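PDB 3LRL: alpha-galactosidase 1 from Saccharomyces cerevisiae, which hydrolyses terminal, non-reducing alpha-D-galactose residues from alpha-D-galactosides such as galactose oligosaccharides, galactomannans and galactolipids. Local coordinates for residues A[202-207]-A[257-262]. The protein carries 1 engineered substitution. Residues are numbered along the deposited sequence; the frame is centred on the assembly and turned at random.
Sequences NSWRMS and GWNDLD. With GLA (alpha-D-galactopyranose), chain D.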
ATOM      1  N   ASN A 202      12.758 -22.764  10.051  1.00 14.49           N
ATOM      2  CA  ASN A 202      13.417 -23.491   8.959  1.00 14.37           C
ATOM      3  C   ASN A 202      12.771 -23.362   7.571  1.00 14.29           C
ATOM      4  O   ASN A 202      13.437 -23.569   6.549  1.00 13.85           O
ATOM      5  CB  ASN A 202      13.541 -24.979   9.321  1.00 14.49           C
ATOM      6  CG  ASN A 202      14.359 -25.203  10.556  1.00 13.63           C
ATOM      7  OD1 ASN A 202      13.904 -25.851  11.510  1.00 13.40           O
ATOM      8  ND2 ASN A 202      15.564 -24.641  10.571  1.00 11.60           N
ATOM      9  N   SER A 203      11.475 -23.069   7.528  1.00 13.78           N
ATOM     10  CA  SER A 203      10.853 -22.687   6.265  1.00 14.27           C
ATOM     11  C   SER A 203       9.646 -21.819   6.543  1.00 14.25           C
ATOM     12  O   SER A 203       9.213 -21.718   7.694  1.00 14.45           O
ATOM     13  CB  SER A 203      10.475 -23.914   5.412  1.00 13.52           C
ATOM     14  OG  SER A 203       9.500 -24.695   6.064  1.00 14.71           O
ATOM     15  N   TRP A 204       9.118 -21.187   5.495  1.00 14.15           N
ATOM     16  CA  TRP A 204       7.917 -20.351   5.613  1.00 14.38           C
ATOM     17  C   TRP A 204       7.087 -20.375   4.330  1.00 14.19           C
ATOM     18  O   TRP A 204       7.582 -20.087   3.241  1.00 14.24           O
ATOM     19  CB  TRP A 204       8.267 -18.890   5.988  1.00 13.85           C
ATOM     20  CG  TRP A 204       9.409 -18.346   5.204  1.00 13.47           C
ATOM     21  CD1 TRP A 204       9.345 -17.663   4.017  1.00 13.37           C
ATOM     22  CD2 TRP A 204      10.802 -18.452   5.530  1.00 12.76           C
ATOM     23  NE1 TRP A 204      10.605 -17.337   3.593  1.00 12.90           N
ATOM     24  CE2 TRP A 204      11.520 -17.824   4.496  1.00 13.94           C
ATOM     25  CE3 TRP A 204      11.510 -19.029   6.597  1.00 14.66           C
ATOM     26  CZ2 TRP A 204      12.922 -17.744   4.497  1.00 15.36           C
ATOM     27  CZ3 TRP A 204      12.896 -18.944   6.608  1.00 13.54           C
ATOM     28  CH2 TRP A 204      13.586 -18.293   5.566  1.00 14.66           C
ATOM     29  N   ARG A 205       5.814 -20.717   4.473  1.00 14.24           N
ATOM     30  CA  ARG A 205       4.860 -20.542   3.376  1.00 14.36           C
ATOM     31  C   ARG A 205       4.898 -19.073   2.995  1.00 14.61           C
ATOM     32  O   ARG A 205       4.788 -18.186   3.865  1.00 14.72           O
ATOM     33  CB  ARG A 205       3.461 -20.987   3.799  1.00 13.57           C
ATOM     34  CG  ARG A 205       3.302 -22.512   3.859  1.00 13.05           C
ATOM     35  CD  ARG A 205       2.966 -23.105   2.475  1.00 13.10           C
ATOM     36  NE  ARG A 205       1.757 -22.475   1.936  1.00 14.72           N
ATOM     37  CZ  ARG A 205       0.517 -22.801   2.289  1.00 13.38           C
ATOM     38  NH1 ARG A 205       0.302 -23.786   3.136  1.00 13.64           N
ATOM     39  NH2 ARG A 205      -0.511 -22.155   1.772  1.00 13.27           N
ATOM     40  N   MET A 206       5.112 -18.827   1.705  1.00 14.45           N
ATOM     41  CA  MET A 206       5.168 -17.466   1.160  1.00 13.63           C
ATOM     42  C   MET A 206       3.914 -17.051   0.377  1.00 14.07           C
ATOM     43  O   MET A 206       3.919 -16.022  -0.316  1.00 14.44           O
ATOM     44  CB  MET A 206       6.461 -17.244   0.342  1.00 13.18           C
ATOM     45  CG  MET A 206       6.864 -18.346  -0.672  1.00 13.05           C
ATOM     46  SD  MET A 206       5.558 -18.824  -1.840  1.00 15.12           S
ATOM     47  CE  MET A 206       5.391 -17.430  -2.902  1.00 12.21           C
ATOM     48  N   SER A 207       2.832 -17.825   0.507  1.00 14.43           N
ATOM     49  CA  SER A 207       1.565 -17.549  -0.217  1.00 14.84           C
ATOM     50  C   SER A 207       0.326 -18.285   0.339  1.00 14.95           C
ATOM     51  O   SER A 207       0.444 -19.184   1.183  1.00 15.30           O
ATOM     52  CB  SER A 207       1.721 -17.878  -1.718  1.00 14.03           C
ATOM     53  OG  SER A 207       1.555 -19.262  -1.929  1.00 13.70           O
ATOM     54  N   GLY A 257      16.789 -22.041   6.113  1.00 15.50           N
ATOM     55  CA  GLY A 257      15.562 -21.242   6.051  1.00 15.45           C
ATOM     56  C   GLY A 257      15.073 -20.994   4.625  1.00 15.99           C
ATOM     57  O   GLY A 257      15.639 -20.173   3.889  1.00 15.74           O
ATOM     58  N   TRP A 258      14.000 -21.696   4.260  1.00 15.71           N
ATOM     59  CA  TRP A 258      13.540 -21.809   2.886  1.00 15.52           C
ATOM     60  C   TRP A 258      12.155 -21.205   2.651  1.00 15.83           C
ATOM     61  O   TRP A 258      11.271 -21.307   3.519  1.00 15.72           O
ATOM     62  CB  TRP A 258      13.494 -23.298   2.522  1.00 15.24           C
ATOM     63  CG  TRP A 258      14.835 -23.989   2.773  1.00 15.32           C
ATOM     64  CD1 TRP A 258      15.131 -24.858   3.786  1.00 14.20           C
ATOM     65  CD2 TRP A 258      16.055 -23.812   2.021  1.00 12.37           C
ATOM     66  NE1 TRP A 258      16.449 -25.243   3.698  1.00 15.21           N
ATOM     67  CE2 TRP A 258      17.035 -24.622   2.623  1.00 13.09           C
ATOM     68  CE3 TRP A 258      16.396 -23.058   0.886  1.00 13.95           C
ATOM     69  CZ2 TRP A 258      18.350 -24.724   2.127  1.00 14.13           C
ATOM     70  CZ3 TRP A 258      17.706 -23.143   0.387  1.00 14.29           C
ATOM     71  CH2 TRP A 258      18.668 -23.973   1.020  1.00 15.17           C
ATOM     72  N   ASN A 259      11.964 -20.571   1.483  1.00 15.70           N
ATOM     73  CA  ASN A 259      10.607 -20.209   1.047  1.00 15.46           C
ATOM     74  C   ASN A 259       9.903 -21.519   0.765  1.00 15.57           C
ATOM     75  O   ASN A 259      10.488 -22.441   0.169  1.00 15.69           O
ATOM     76  CB  ASN A 259      10.589 -19.341  -0.216  1.00 15.08           C
ATOM     77  CG  ASN A 259      11.384 -18.039  -0.066  1.00 15.83           C
ATOM     78  OD1 ASN A 259      11.073 -17.206   0.773  1.00 16.72           O
ATOM     79  ND2 ASN A 259      12.389 -17.855  -0.912  1.00 13.52           N
ATOM     80  N   ASP A 260       8.652 -21.591   1.203  1.00 15.67           N
ATOM     81  CA  ASP A 260       7.798 -22.770   1.036  1.00 15.98           C
ATOM     82  C   ASP A 260       6.658 -22.428   0.062  1.00 15.75           C
ATOM     83  O   ASP A 260       5.826 -21.560   0.345  1.00 16.56           O
ATOM     84  CB  ASP A 260       7.323 -23.209   2.429  1.00 15.07           C
ATOM     85  CG  ASP A 260       6.426 -24.423   2.429  1.00 15.89           C
ATOM     86  OD1 ASP A 260       6.140 -25.016   1.363  1.00 15.34           O
ATOM     87  OD2 ASP A 260       5.981 -24.779   3.555  1.00 14.75           O
ATOM     88  N   LEU A 261       6.644 -23.072  -1.105  1.00 15.96           N
ATOM     89  CA  LEU A 261       5.602 -22.782  -2.095  1.00 15.89           C
ATOM     90  C   LEU A 261       4.404 -23.713  -1.994  1.00 16.31           C
ATOM     91  O   LEU A 261       3.552 -23.727  -2.881  1.00 16.66           O
ATOM     92  CB  LEU A 261       6.120 -22.698  -3.536  1.00 15.44           C
ATOM     93  CG  LEU A 261       7.459 -22.127  -4.054  1.00 15.55           C
ATOM     94  CD1 LEU A 261       7.317 -21.738  -5.532  1.00 11.81           C
ATOM     95  CD2 LEU A 261       8.127 -21.016  -3.245  1.00 11.53           C
ATOM     96  N   ASP A 262       4.337 -24.462  -0.891  1.00 16.50           N
ATOM     97  CA  ASP A 262       3.181 -25.291  -0.517  1.00 16.31           C
ATOM     98  C   ASP A 262       3.356 -26.688  -1.091  1.00 16.80           C
ATOM     99  O   ASP A 262       4.245 -26.900  -1.952  1.00 17.00           O
ATOM    100  CB  ASP A 262       1.836 -24.625  -0.902  1.00 16.22           C
ATOM    101  CG  ASP A 262       0.638 -25.191  -0.134  1.00 15.55           C
ATOM    102  OD1 ASP A 262       0.774 -26.076   0.737  1.00 18.11           O
ATOM    103  OD2 ASP A 262      -0.478 -24.748  -0.412  1.00 16.22           O
TER
HETATM  104  C1  GLA D   2      -4.235 -23.445   5.438  1.00 48.22           C
HETATM  105  C2  GLA D   2      -2.751 -23.778   5.092  1.00 47.31           C
HETATM  106  C3  GLA D   2      -2.533 -25.302   5.235  1.00 47.21           C
HETATM  107  C4  GLA D   2      -3.276 -25.989   6.431  1.00 48.01           C
HETATM  108  C5  GLA D   2      -4.726 -25.523   6.609  1.00 47.79           C
HETATM  109  C6  GLA D   2      -5.338 -26.086   7.896  1.00 47.84           C
HETATM  110  O2  GLA D   2      -2.344 -23.246   3.788  1.00 45.46           O
HETATM  111  O3  GLA D   2      -1.151 -25.580   5.247  1.00 47.23           O
HETATM  112  O4  GLA D   2      -2.628 -25.809   7.672  1.00 45.06           O
HETATM  113  O5  GLA D   2      -4.735 -24.094   6.621  1.00 48.84           O
HETATM  114  O6  GLA D   2      -6.277 -27.127   7.674  1.00 46.38           O
HETATM  115  O   HOH W   1       6.782 -23.972   5.791  1.00  8.26           O
HETATM  116  O   HOH W   2       3.018 -20.942  -0.033  1.00 11.73           O
HETATM  117  O   HOH W   3       1.768 -25.971   3.818  1.00 21.28           O
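With CG set between its backbone N and carbonyl carbon (chi1 45°), Trp204 swings its indole over the strand 258-260, while Arg205, bent at chi2 (-84°) and chi3, brings its guanidinium against Asp262. The indole lies flat over backbone: Trp258 O sits over the ring centre, and Asn259 CA makes a CH-pi contact 4.2 Å from the centroid of its five-membered ring. Trp204 CH2 comes to 3.2 Å from Gly257 C, where a side chain would collide with the ring, so glycine suits this place. Tryptophan also brings a donor: NE1 gives a 2.9 Å hydrogen bond to Asn259 OD1, approaching from above the amide plane, while Asn259 ND2 is held by Met249 O. A leucine here would probably leave Asn259 OD1 without this donor and open a gap beside Gly257. The backbones pair as neighbouring parallel strands, the sixth and seventh of the family's TIM barrel, through bonds such as Trp204 N to Trp258 O. At their C-terminal ends, where a TIM barrel carries its active site, Arg205 binds the galactose: a flat cation with several donors suits this, NH1 (2.8 Å) and NH2 both donating to GLA O2. Asp262, a flat anion, can stack on one guanidinium face, the planes 6° apart; its OD1 to NH1 salt bridge (3.3 Å) works through charge alone and leaves the N-H groups to other acceptors, among them Asp209, the proton donor. Asp262 is positioned by an Asx turn, its N bonded to Asp260 OD1, and by Val210 N, which donates to its OD2. Water 2 links Arg205 NE to Asp260 O, which probably helps to fix the guanidinium's rotation.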